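Local coordinates for PlaB phospholipase (Legionella pneumophila, PDB 6ZTI), which probably hydrolyses phospholipids as an alpha/beta-hydrolase virulence factor, its activity controlled by NAD(H)-mediated tetramerization, at residues C185-F193 against C294-Y303; Y340-R351 against N450-R461. All blocks are in the same frame, centred on the assembly; numbering follows the deposited sequence. Where two conformers were deposited one is given.

Interaction 1: C185-F193 against C294-Y303; sequences CTANGVYSF and CLQVKSRDSY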
loop_
_atom_site.group_PDB
_atom_site.type_symbol
_atom_site.label_atom_id
_atom_site.label_comp_id
_atom_site.label_asym_id
_atom_site.label_seq_id
_atom_site.Cartn_x
_atom_site.Cartn_y
_atom_site.Cartn_z
ATOM N N CYS B 185 -36.950 9.098 -20.805
ATOM C CA CYS B 185 -37.517 10.257 -20.127
ATOM C C CYS B 185 -38.614 10.891 -20.969
ATOM O O CYS B 185 -39.730 11.120 -20.489
ATOM C CB CYS B 185 -36.414 11.276 -19.828
ATOM S SG CYS B 185 -35.119 10.716 -18.695
ATOM N N THR B 186 -38.316 11.168 -22.239
ATOM C CA THR B 186 -39.277 11.860 -23.084
ATOM C C THR B 186 -40.615 11.132 -23.119
ATOM O O THR B 186 -41.670 11.762 -23.017
ATOM C CB THR B 186 -38.700 12.017 -24.482
ATOM O OG1 THR B 186 -37.411 12.618 -24.373
ATOM C CG2 THR B 186 -39.584 12.903 -25.317
ATOM N N ALA B 187 -40.593 9.806 -23.236
ATOM C CA ALA B 187 -41.835 9.058 -23.313
ATOM C C ALA B 187 -42.641 9.163 -22.033
ATOM O O ALA B 187 -43.866 8.991 -22.070
ATOM C CB ALA B 187 -41.534 7.597 -23.617
ATOM N N ASN B 188 -41.978 9.428 -20.907
ATOM C CA ASN B 188 -42.617 9.544 -19.607
ATOM C C ASN B 188 -42.865 10.994 -19.224
ATOM O O ASN B 188 -43.187 11.277 -18.067
ATOM C CB ASN B 188 -41.763 8.852 -18.538
ATOM C CG ASN B 188 -41.863 7.347 -18.596
ATOM O OD1 ASN B 188 -42.799 6.758 -18.055
ATOM N ND2 ASN B 188 -40.892 6.706 -19.242
ATOM N N GLY B 189 -42.708 11.921 -20.163
ATOM C CA GLY B 189 -43.005 13.309 -19.873
ATOM C C GLY B 189 -41.952 14.015 -19.061
ATOM O O GLY B 189 -42.247 15.037 -18.437
ATOM N N VAL B 190 -40.731 13.501 -19.042
ATOM C CA VAL B 190 -39.608 14.159 -18.396
ATOM C C VAL B 190 -38.702 14.655 -19.505
ATOM O O VAL B 190 -38.221 13.866 -20.329
ATOM C CB VAL B 190 -38.861 13.224 -17.435
ATOM C CG1 VAL B 190 -37.586 13.892 -16.910
ATOM C CG2 VAL B 190 -39.775 12.801 -16.274
ATOM N N TYR B 191 -38.490 15.959 -19.535
ATOM C CA TYR B 191 -37.727 16.615 -20.588
ATOM C C TYR B 191 -36.349 16.918 -20.027
ATOM O O TYR B 191 -36.204 17.766 -19.141
ATOM C CB TYR B 191 -38.453 17.864 -21.081
ATOM C CG TYR B 191 -39.774 17.496 -21.711
ATOM C CD1 TYR B 191 -39.819 16.740 -22.878
ATOM C CD2 TYR B 191 -40.979 17.871 -21.126
ATOM C CE1 TYR B 191 -41.044 16.372 -23.456
ATOM C CE2 TYR B 191 -42.169 17.516 -21.681
ATOM C CZ TYR B 191 -42.209 16.767 -22.844
ATOM O OH TYR B 191 -43.424 16.422 -23.395
ATOM N N SER B 192 -35.349 16.188 -20.521
ATOM C CA SER B 192 -33.984 16.245 -20.032
ATOM C C SER B 192 -33.064 16.911 -21.050
ATOM O O SER B 192 -33.196 16.694 -22.260
ATOM C CB SER B 192 -33.496 14.829 -19.733
ATOM O OG SER B 192 -32.248 14.880 -19.080
ATOM N N PHE B 193 -32.118 17.713 -20.557
ATOM C CA PHE B 193 -31.218 18.469 -21.422
ATOM C C PHE B 193 -29.830 18.536 -20.803
ATOM O O PHE B 193 -29.683 18.630 -19.579
ATOM C CB PHE B 193 -31.700 19.920 -21.645
ATOM C CG PHE B 193 -33.174 20.051 -21.875
ATOM C CD1 PHE B 193 -34.070 19.912 -20.824
ATOM C CD2 PHE B 193 -33.668 20.350 -23.136
ATOM C CE1 PHE B 193 -35.425 20.038 -21.036
ATOM C CE2 PHE B 193 -35.033 20.491 -23.349
ATOM C CZ PHE B 193 -35.909 20.333 -22.299
ATOM N N CYS B 294 -35.520 25.656 -22.796
ATOM C CA CYS B 294 -35.694 24.302 -22.269
ATOM C C CYS B 294 -36.878 24.241 -21.314
ATOM O O CYS B 294 -37.717 23.336 -21.401
ATOM C CB CYS B 294 -34.406 23.837 -21.572
ATOM S SG CYS B 294 -32.958 23.579 -22.682
ATOM N N LEU B 295 -36.972 25.217 -20.406
ATOM C CA LEU B 295 -38.083 25.268 -19.461
ATOM C C LEU B 295 -39.429 25.428 -20.151
ATOM O O LEU B 295 -40.463 25.096 -19.558
ATOM C CB LEU B 295 -37.890 26.423 -18.477
ATOM C CG LEU B 295 -36.786 26.250 -17.433
ATOM C CD1 LEU B 295 -36.616 27.532 -16.636
ATOM C CD2 LEU B 295 -37.103 25.084 -16.504
ATOM N N GLN B 296 -39.447 25.947 -21.373
ATOM C CA GLN B 296 -40.692 26.152 -22.093
ATOM C C GLN B 296 -41.134 24.914 -22.872
ATOM O O GLN B 296 -42.276 24.873 -23.346
ATOM C CB GLN B 296 -40.545 27.370 -23.018
ATOM C CG GLN B 296 -40.503 28.697 -22.235
ATOM C CD GLN B 296 -40.035 29.897 -23.048
ATOM O OE1 GLN B 296 -39.357 29.761 -24.069
ATOM N NE2 GLN B 296 -40.386 31.085 -22.580
ATOM N N VAL B 297 -40.282 23.893 -22.983
ATOM C CA VAL B 297 -40.699 22.663 -23.637
ATOM C C VAL B 297 -41.863 22.040 -22.881
ATOM O O VAL B 297 -41.826 21.883 -21.654
ATOM C CB VAL B 297 -39.519 21.693 -23.750
ATOM C CG1 VAL B 297 -40.016 20.320 -24.164
ATOM C CG2 VAL B 297 -38.521 22.221 -24.752
ATOM N N LYS B 298 -42.906 21.663 -23.621
ATOM C CA LYS B 298 -44.090 21.060 -23.025
ATOM C C LYS B 298 -44.579 19.835 -23.788
ATOM O O LYS B 298 -45.656 19.320 -23.478
ATOM C CB LYS B 298 -45.221 22.090 -22.924
ATOM C CG LYS B 298 -44.963 23.192 -21.902
ATOM C CD LYS B 298 -46.187 24.068 -21.696
ATOM C CE LYS B 298 -45.949 25.109 -20.618
ATOM N NZ LYS B 298 -47.194 25.862 -20.282
ATOM N N SER B 299 -43.822 19.350 -24.770
ATOM C CA SER B 299 -44.310 18.275 -25.622
ATOM C C SER B 299 -43.137 17.614 -26.317
ATOM O O SER B 299 -42.035 18.163 -26.379
ATOM C CB SER B 299 -45.273 18.811 -26.678
ATOM O OG SER B 299 -44.544 19.648 -27.578
ATOM N N ARG B 300 -43.411 16.440 -26.885
ATOM C CA ARG B 300 -42.424 15.759 -27.714
ATOM C C ARG B 300 -41.990 16.644 -28.881
ATOM O O ARG B 300 -40.802 16.705 -29.220
ATOM C CB ARG B 300 -43.019 14.431 -28.204
ATOM C CG ARG B 300 -42.200 13.682 -29.268
ATOM C CD ARG B 300 -41.125 12.808 -28.666
ATOM N NE ARG B 300 -41.669 11.648 -27.967
ATOM C CZ ARG B 300 -40.927 10.683 -27.436
ATOM N NH1 ARG B 300 -39.608 10.733 -27.530
ATOM N NH2 ARG B 300 -41.501 9.666 -26.806
ATOM N N ASP B 301 -42.938 17.362 -29.486
ATOM C CA ASP B 301 -42.639 18.150 -30.678
ATOM C C ASP B 301 -41.723 19.317 -30.353
ATOM O O ASP B 301 -40.741 19.565 -31.060
ATOM C CB ASP B 301 -43.938 18.663 -31.302
ATOM C CG ASP B 301 -44.856 17.540 -31.755
ATOM O OD1 ASP B 301 -44.421 16.701 -32.576
ATOM O OD2 ASP B 301 -46.010 17.488 -31.279
ATOM N N SER B 302 -42.056 20.079 -29.313
ATOM C CA SER B 302 -41.198 21.183 -28.912
ATOM C C SER B 302 -39.836 20.684 -28.452
ATOM O O SER B 302 -38.821 21.346 -28.690
ATOM C CB SER B 302 -41.876 21.995 -27.812
ATOM O OG SER B 302 -42.389 21.155 -26.786
ATOM N N TYR B 303 -39.796 19.519 -27.798
ATOM C CA TYR B 303 -38.529 18.943 -27.371
ATOM C C TYR B 303 -37.644 18.635 -28.567
ATOM O O TYR B 303 -36.467 19.001 -28.586
ATOM C CB TYR B 303 -38.767 17.673 -26.553
ATOM C CG TYR B 303 -37.492 17.062 -25.992
ATOM C CD1 TYR B 303 -36.807 17.675 -24.956
ATOM C CD2 TYR B 303 -36.989 15.874 -26.491
ATOM C CE1 TYR B 303 -35.649 17.126 -24.427
ATOM C CE2 TYR B 303 -35.837 15.308 -25.968
ATOM C CZ TYR B 303 -35.169 15.944 -24.933
ATOM O OH TYR B 303 -34.022 15.408 -24.407
#
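Phe193 lies between Cys294 and Tyr303 where the helical segments 286-296 and 300-320 pack on strand 191-197, one of the parallel strands of the alpha/beta-hydrolase sheet. Cys294 CB sits 3.7 Å above the centre of the Phe193 ring, and its SG covers the same face in a sulfur-aromatic contact, 3.3 Å from Phe193 CD2. The opposite face receives the edge of Tyr303 in an offset edge-to-face pair, planes at 66°, with Tyr303 CE1 3.6 Å from Phe193 CE2. Val297 divides its branches between two rings: CG1, anti to the backbone N, makes a CH-pi contact over a face of Tyr191, while CG2 stays at the edge of Phe193. Tyr191 and Tyr303 meet obliquely, completing an aromatic cluster of Tyr191, Phe193 and Tyr303 against the connection between the helices.

Further out, the Tyr191 hydroxyl end reaches the start of helix 300-320, its OH 3.0 Å from CA of the N-cap residue Ser299. The bent chain of Arg300 carries its guanidinium back across Thr186, whose CG2 lies over one face of it, 3.1 Å from Arg300 NH1. The neighbouring strand 123-129 pairs with Tyr191 and Phe193 through backbone hydrogen bonds, and His125 NE2 bonds to Val297 O. Tyr303 reaches the strand because its CG stands anti to the backbone N (chi1 -176°); the ring then passes Thr186 OG1 and ends in a phenol that also bonds to Ala257 N. Tyr303 OH donates to Ser192 O at 2.6 Å, in the carbonyl plane, with a C=O...O angle of 156°.

Interaction 2: Y340-R351 against N450-R461; sequences YSMIIFRLIDDR and NETVMVEIMLQR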
loop_
_atom_site.group_PDB
_atom_site.type_symbol
_atom_site.label_atom_id
_atom_site.label_comp_id
_atom_site.label_asym_id
_atom_site.label_seq_id
_atom_site.Cartn_x
_atom_site.Cartn_y
_atom_site.Cartn_z
ATOM N N TYR B 340 -13.866 15.507 -29.624
ATOM C CA TYR B 340 -13.201 14.389 -28.969
ATOM C C TYR B 340 -14.184 13.292 -28.566
ATOM O O TYR B 340 -15.374 13.542 -28.366
ATOM C CB TYR B 340 -12.404 14.906 -27.737
ATOM C CG TYR B 340 -11.453 16.035 -28.115
ATOM C CD1 TYR B 340 -11.899 17.334 -28.198
ATOM C CD2 TYR B 340 -10.119 15.787 -28.431
ATOM C CE1 TYR B 340 -11.054 18.361 -28.566
ATOM C CE2 TYR B 340 -9.275 16.804 -28.805
ATOM C CZ TYR B 340 -9.751 18.091 -28.865
ATOM O OH TYR B 340 -8.943 19.130 -29.228
ATOM N N SER B 341 -13.666 12.060 -28.477
ATOM C CA SER B 341 -14.413 10.884 -28.048
ATOM C C SER B 341 -13.731 10.287 -26.825
ATOM O O SER B 341 -12.501 10.298 -26.722
ATOM C CB SER B 341 -14.498 9.837 -29.154
ATOM O OG SER B 341 -15.011 10.391 -30.356
ATOM N N MET B 342 -14.529 9.774 -25.891
ATOM C CA MET B 342 -14.015 9.135 -24.692
ATOM C C MET B 342 -14.469 7.684 -24.684
ATOM O O MET B 342 -15.630 7.381 -24.980
ATOM C CB MET B 342 -14.486 9.867 -23.439
ATOM C CG MET B 342 -13.750 9.462 -22.203
ATOM S SD MET B 342 -13.927 10.634 -20.866
ATOM C CE MET B 342 -15.276 9.886 -19.974
ATOM N N ILE B 343 -13.538 6.794 -24.403
ATOM C CA ILE B 343 -13.807 5.374 -24.309
ATOM C C ILE B 343 -13.530 4.963 -22.877
ATOM O O ILE B 343 -12.459 5.265 -22.337
ATOM C CB ILE B 343 -12.941 4.559 -25.282
ATOM C CG1 ILE B 343 -12.984 5.158 -26.685
ATOM C CG2 ILE B 343 -13.414 3.089 -25.280
ATOM C CD1 ILE B 343 -12.187 4.350 -27.701
ATOM N N ILE B 344 -14.493 4.304 -22.250
ATOM C CA ILE B 344 -14.300 3.702 -20.935
ATOM C C ILE B 344 -14.296 2.194 -21.153
ATOM O O ILE B 344 -15.321 1.619 -21.536
ATOM C CB ILE B 344 -15.390 4.120 -19.935
ATOM C CG1 ILE B 344 -15.441 5.639 -19.796
ATOM C CG2 ILE B 344 -15.116 3.496 -18.529
ATOM C CD1 ILE B 344 -16.697 6.151 -19.089
ATOM N N PHE B 345 -13.153 1.554 -20.925
ATOM C CA PHE B 345 -13.039 0.108 -21.071
ATOM C C PHE B 345 -13.255 -0.565 -19.727
ATOM O O PHE B 345 -12.723 -0.128 -18.700
ATOM C CB PHE B 345 -11.674 -0.331 -21.614
ATOM C CG PHE B 345 -11.366 0.148 -23.007
ATOM C CD1 PHE B 345 -11.732 -0.591 -24.109
ATOM C CD2 PHE B 345 -10.648 1.311 -23.201
ATOM C CE1 PHE B 345 -11.425 -0.153 -25.372
ATOM C CE2 PHE B 345 -10.348 1.757 -24.459
ATOM C CZ PHE B 345 -10.728 1.026 -25.545
ATOM N N ARG B 346 -14.039 -1.635 -19.754
ATOM C CA ARG B 346 -14.256 -2.511 -18.618
ATOM C C ARG B 346 -13.848 -3.908 -19.042
ATOM O O ARG B 346 -14.466 -4.487 -19.941
ATOM C CB ARG B 346 -15.712 -2.487 -18.184
ATOM C CG ARG B 346 -15.957 -3.267 -16.928
ATOM C CD ARG B 346 -17.428 -3.488 -16.705
ATOM N NE ARG B 346 -17.683 -4.012 -15.371
ATOM C CZ ARG B 346 -18.786 -4.661 -15.032
ATOM N NH1 ARG B 346 -19.742 -4.866 -15.934
ATOM N NH2 ARG B 346 -18.937 -5.091 -13.789
ATOM N N LEU B 347 -12.817 -4.438 -18.400
ATOM C CA LEU B 347 -12.250 -5.740 -18.729
ATOM C C LEU B 347 -12.611 -6.755 -17.657
ATOM O O LEU B 347 -12.169 -6.638 -16.508
ATOM C CB LEU B 347 -10.732 -5.634 -18.857
ATOM C CG LEU B 347 -10.024 -6.168 -20.098
ATOM C CD1 LEU B 347 -10.742 -7.372 -20.697
ATOM C CD2 LEU B 347 -9.863 -5.045 -21.114
ATOM N N ILE B 348 -13.361 -7.784 -18.046
ATOM C CA ILE B 348 -13.815 -8.824 -17.139
ATOM C C ILE B 348 -13.616 -10.180 -17.804
ATOM O O ILE B 348 -13.203 -10.275 -18.966
ATOM C CB ILE B 348 -15.292 -8.635 -16.736
ATOM C CG1 ILE B 348 -16.160 -8.513 -17.986
ATOM C CG2 ILE B 348 -15.452 -7.380 -15.871
ATOM C CD1 ILE B 348 -17.655 -8.535 -17.699
ATOM N N ASP B 349 -13.896 -11.239 -17.046
ATOM C CA ASP B 349 -13.929 -12.593 -17.578
ATOM C C ASP B 349 -15.257 -13.222 -17.215
ATOM O O ASP B 349 -16.079 -12.629 -16.511
ATOM C CB ASP B 349 -12.745 -13.441 -17.103
ATOM C CG ASP B 349 -12.843 -13.896 -15.643
ATOM O OD1 ASP B 349 -13.929 -13.870 -15.011
ATOM O OD2 ASP B 349 -11.778 -14.305 -15.126
ATOM N N ASP B 350 -15.466 -14.430 -17.716
ATOM C CA ASP B 350 -16.750 -15.106 -17.602
ATOM C C ASP B 350 -16.967 -15.770 -16.250
ATOM O O ASP B 350 -17.983 -16.450 -16.081
ATOM C CB ASP B 350 -16.898 -16.150 -18.709
ATOM C CG ASP B 350 -15.787 -17.191 -18.703
ATOM O OD1 ASP B 350 -14.667 -16.899 -18.240
ATOM O OD2 ASP B 350 -16.038 -18.306 -19.199
ATOM N N ARG B 351 -16.059 -15.579 -15.292
ATOM C CA ARG B 351 -16.202 -16.146 -13.956
ATOM C C ARG B 351 -16.368 -15.070 -12.895
ATOM O O ARG B 351 -16.297 -15.375 -11.701
ATOM C CB ARG B 351 -14.996 -17.033 -13.614
ATOM C CG ARG B 351 -14.661 -18.067 -14.674
ATOM C CD ARG B 351 -15.832 -18.998 -14.921
ATOM N NE ARG B 351 -16.149 -19.821 -13.755
ATOM C CZ ARG B 351 -17.342 -20.360 -13.511
ATOM N NH1 ARG B 351 -18.363 -20.155 -14.339
ATOM N NH2 ARG B 351 -17.520 -21.099 -12.425
ATOM N N ASN B 450 -17.936 14.214 -29.454
ATOM C CA ASN B 450 -18.617 14.686 -28.254
ATOM C C ASN B 450 -19.354 13.579 -27.504
ATOM O O ASN B 450 -20.268 13.874 -26.740
ATOM C CB ASN B 450 -19.611 15.813 -28.562
ATOM C CG ASN B 450 -18.971 16.954 -29.296
ATOM O OD1 ASN B 450 -17.844 17.356 -28.992
ATOM N ND2 ASN B 450 -19.653 17.444 -30.310
ATOM N N GLU B 451 -18.980 12.309 -27.695
ATOM C CA GLU B 451 -19.628 11.208 -26.989
ATOM C C GLU B 451 -18.609 10.319 -26.284
ATOM O O GLU B 451 -17.471 10.151 -26.735
ATOM C CB GLU B 451 -20.481 10.335 -27.928
ATOM C CG GLU B 451 -21.711 11.038 -28.464
ATOM C CD GLU B 451 -22.700 10.083 -29.108
ATOM O OE1 GLU B 451 -22.509 8.846 -29.017
ATOM O OE2 GLU B 451 -23.681 10.570 -29.708
ATOM N N THR B 452 -19.049 9.776 -25.147
ATOM C CA THR B 452 -18.410 8.668 -24.454
ATOM C C THR B 452 -19.007 7.360 -24.980
ATOM O O THR B 452 -20.197 7.295 -25.278
ATOM C CB THR B 452 -18.649 8.784 -22.935
ATOM O OG1 THR B 452 -17.991 9.946 -22.419
ATOM C CG2 THR B 452 -18.118 7.589 -22.192
ATOM N N VAL B 453 -18.179 6.322 -25.117
ATOM C CA VAL B 453 -18.670 4.966 -25.377
ATOM C C VAL B 453 -18.121 4.047 -24.291
ATOM O O VAL B 453 -16.922 4.085 -23.984
ATOM C CB VAL B 453 -18.293 4.463 -26.785
ATOM C CG1 VAL B 453 -16.779 4.419 -26.985
ATOM C CG2 VAL B 453 -18.886 3.083 -27.047
ATOM N N MET B 454 -19.006 3.246 -23.694
ATOM C CA MET B 454 -18.612 2.251 -22.705
ATOM C C MET B 454 -18.390 0.918 -23.406
ATOM O O MET B 454 -19.244 0.457 -24.160
ATOM C CB MET B 454 -19.681 2.124 -21.626
ATOM C CG MET B 454 -19.980 3.469 -20.923
ATOM S SD MET B 454 -21.581 3.487 -20.110
ATOM C CE MET B 454 -21.325 2.273 -18.841
ATOM N N VAL B 455 -17.229 0.319 -23.185
ATOM C CA VAL B 455 -16.826 -0.895 -23.882
ATOM C C VAL B 455 -16.557 -1.948 -22.820
ATOM O O VAL B 455 -15.556 -1.876 -22.102
ATOM C CB VAL B 455 -15.595 -0.675 -24.769
ATOM C CG1 VAL B 455 -15.247 -1.957 -25.548
ATOM C CG2 VAL B 455 -15.824 0.488 -25.744
ATOM N N GLU B 456 -17.443 -2.923 -22.717
ATOM C CA GLU B 456 -17.255 -4.028 -21.789
ATOM C C GLU B 456 -16.712 -5.217 -22.569
ATOM O O GLU B 456 -17.389 -5.737 -23.457
ATOM C CB GLU B 456 -18.561 -4.395 -21.088
ATOM C CG GLU B 456 -18.411 -5.539 -20.107
ATOM C CD GLU B 456 -19.711 -5.885 -19.411
ATOM O OE1 GLU B 456 -20.075 -5.186 -18.446
ATOM O OE2 GLU B 456 -20.373 -6.853 -19.841
ATOM N N ILE B 457 -15.501 -5.650 -22.240
ATOM C CA ILE B 457 -14.884 -6.793 -22.907
ATOM C C ILE B 457 -14.823 -7.945 -21.908
ATOM O O ILE B 457 -14.191 -7.826 -20.850
ATOM C CB ILE B 457 -13.494 -6.447 -23.458
ATOM C CG1 ILE B 457 -13.589 -5.309 -24.488
ATOM C CG2 ILE B 457 -12.863 -7.692 -24.077
ATOM C CD1 ILE B 457 -12.341 -4.572 -24.681
ATOM N N MET B 458 -15.499 -9.047 -22.228
ATOM C CA MET B 458 -15.505 -10.244 -21.392
ATOM C C MET B 458 -14.713 -11.350 -22.088
ATOM O O MET B 458 -15.131 -11.855 -23.138
ATOM C CB MET B 458 -16.931 -10.714 -21.113
ATOM C CG MET B 458 -16.986 -11.902 -20.144
ATOM S SD MET B 458 -18.547 -12.788 -20.131
ATOM C CE MET B 458 -19.521 -11.743 -19.058
ATOM N N LEU B 459 -13.593 -11.747 -21.483
ATOM C CA LEU B 459 -12.766 -12.840 -21.978
ATOM C C LEU B 459 -13.150 -14.157 -21.320
ATOM O O LEU B 459 -13.677 -14.185 -20.205
ATOM C CB LEU B 459 -11.286 -12.556 -21.706
ATOM C CG LEU B 459 -10.694 -11.253 -22.245
ATOM C CD1 LEU B 459 -9.211 -11.229 -22.036
ATOM C CD2 LEU B 459 -11.012 -11.095 -23.715
ATOM N N GLN B 460 -12.871 -15.255 -22.022
ATOM C CA GLN B 460 -13.092 -16.589 -21.478
ATOM C C GLN B 460 -11.887 -16.986 -20.635
ATOM O O GLN B 460 -10.742 -16.892 -21.088
ATOM C CB GLN B 460 -13.297 -17.614 -22.590
ATOM C CG GLN B 460 -14.647 -17.559 -23.278
ATOM C CD GLN B 460 -14.787 -18.625 -24.342
ATOM O OE1 GLN B 460 -13.830 -18.935 -25.055
ATOM N NE2 GLN B 460 -15.978 -19.200 -24.451
ATOM N N ARG B 461 -12.144 -17.411 -19.408
ATOM C CA ARG B 461 -11.088 -17.927 -18.547
ATOM C C ARG B 461 -10.847 -19.382 -18.933
ATOM O O ARG B 461 -11.737 -20.230 -18.805
ATOM C CB ARG B 461 -11.477 -17.772 -17.085
ATOM C CG ARG B 461 -10.372 -18.158 -16.107
ATOM C CD ARG B 461 -10.796 -17.865 -14.690
ATOM N NE ARG B 461 -9.834 -18.343 -13.703
ATOM C CZ ARG B 461 -8.743 -17.676 -13.332
ATOM N NH1 ARG B 461 -8.443 -16.505 -13.875
ATOM N NH2 ARG B 461 -7.941 -18.188 -12.415
HETATM O O HOH W 1 -15.338 17.175 -27.852
#
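Strands 340-349 and 452-459 run parallel, side by side, within the mixed sheet, distinct from the parallel hydrolase sheet, joined by a ladder of backbone bonds from Met342 to Leu459. In its middle, Val455 N donates to Ile344 O at 2.8 Å. On one face, Ile343, Phe345 and Leu347 mesh with Val453, Val455 and Ile457: Ile343 CG2 reaches Val455 CG2 at 3.6 Å, and Phe345 CD1 lies 3.9 Å from Val455 CB. Phe345 also packs on Leu360 and Tyr393, both NAD-binding residues, and its side chain comes within about 7 Å of a bound thio-NAD, nearest atoms, consistent with Phe345 lying in a second shell behind that dinucleotide site.

The other face carries the salt bridge of Arg346 and Glu456, which point the same way. Arg346 NH1 meets Glu456 OE1 at 2.6 Å, from above the carboxylate plane, with guanidinium and carboxylate turned 54° apart. Ile348 CD1 crosses beside the carboxylate, 3.8 Å from Glu456 CD, and Trp174 of helix 171-180 touches both charged side chains.

Where the ladder ends, Asp349 OD1 accepts from Arg351 N in an Asx turn, and Asp349 OD2 bonds to Tyr431. Asp350, with CG between its backbone N and carbonyl carbon (chi1 58°), turns OD1 onto Arg461 N at 2.8 Å. Arg351 and Arg461 form salt bridges to Asp70 and Asp71, respectively, of a second subunit. At the other end, a water accepts from Tyr340 N and donates to Asn450 OD1, which also accepts from Gln318 NE2.

In the fold
Interactions 1 and 2 belong to different sheets of the chain, their centres about 31 Å apart. Residues 185-193 and 294-303 join helices to the parallel hydrolase sheet, away from the dinucleotide sites and touched by no other subunit; the contact runs from a buried aromatic centre to an exposed arginine. Residues 340-351 and 450-461 are instead neighbouring strands of the mixed sheet, nearer the centre of the chain and buried along most of their length. Side chains do most of the joining in interaction 1, with a single hydrogen bond across it, whereas interaction 2 rests on repeated main-chain bonds, flanked by apolar and charged pairs, and extends from the thio-NAD surroundings to a subunit interface.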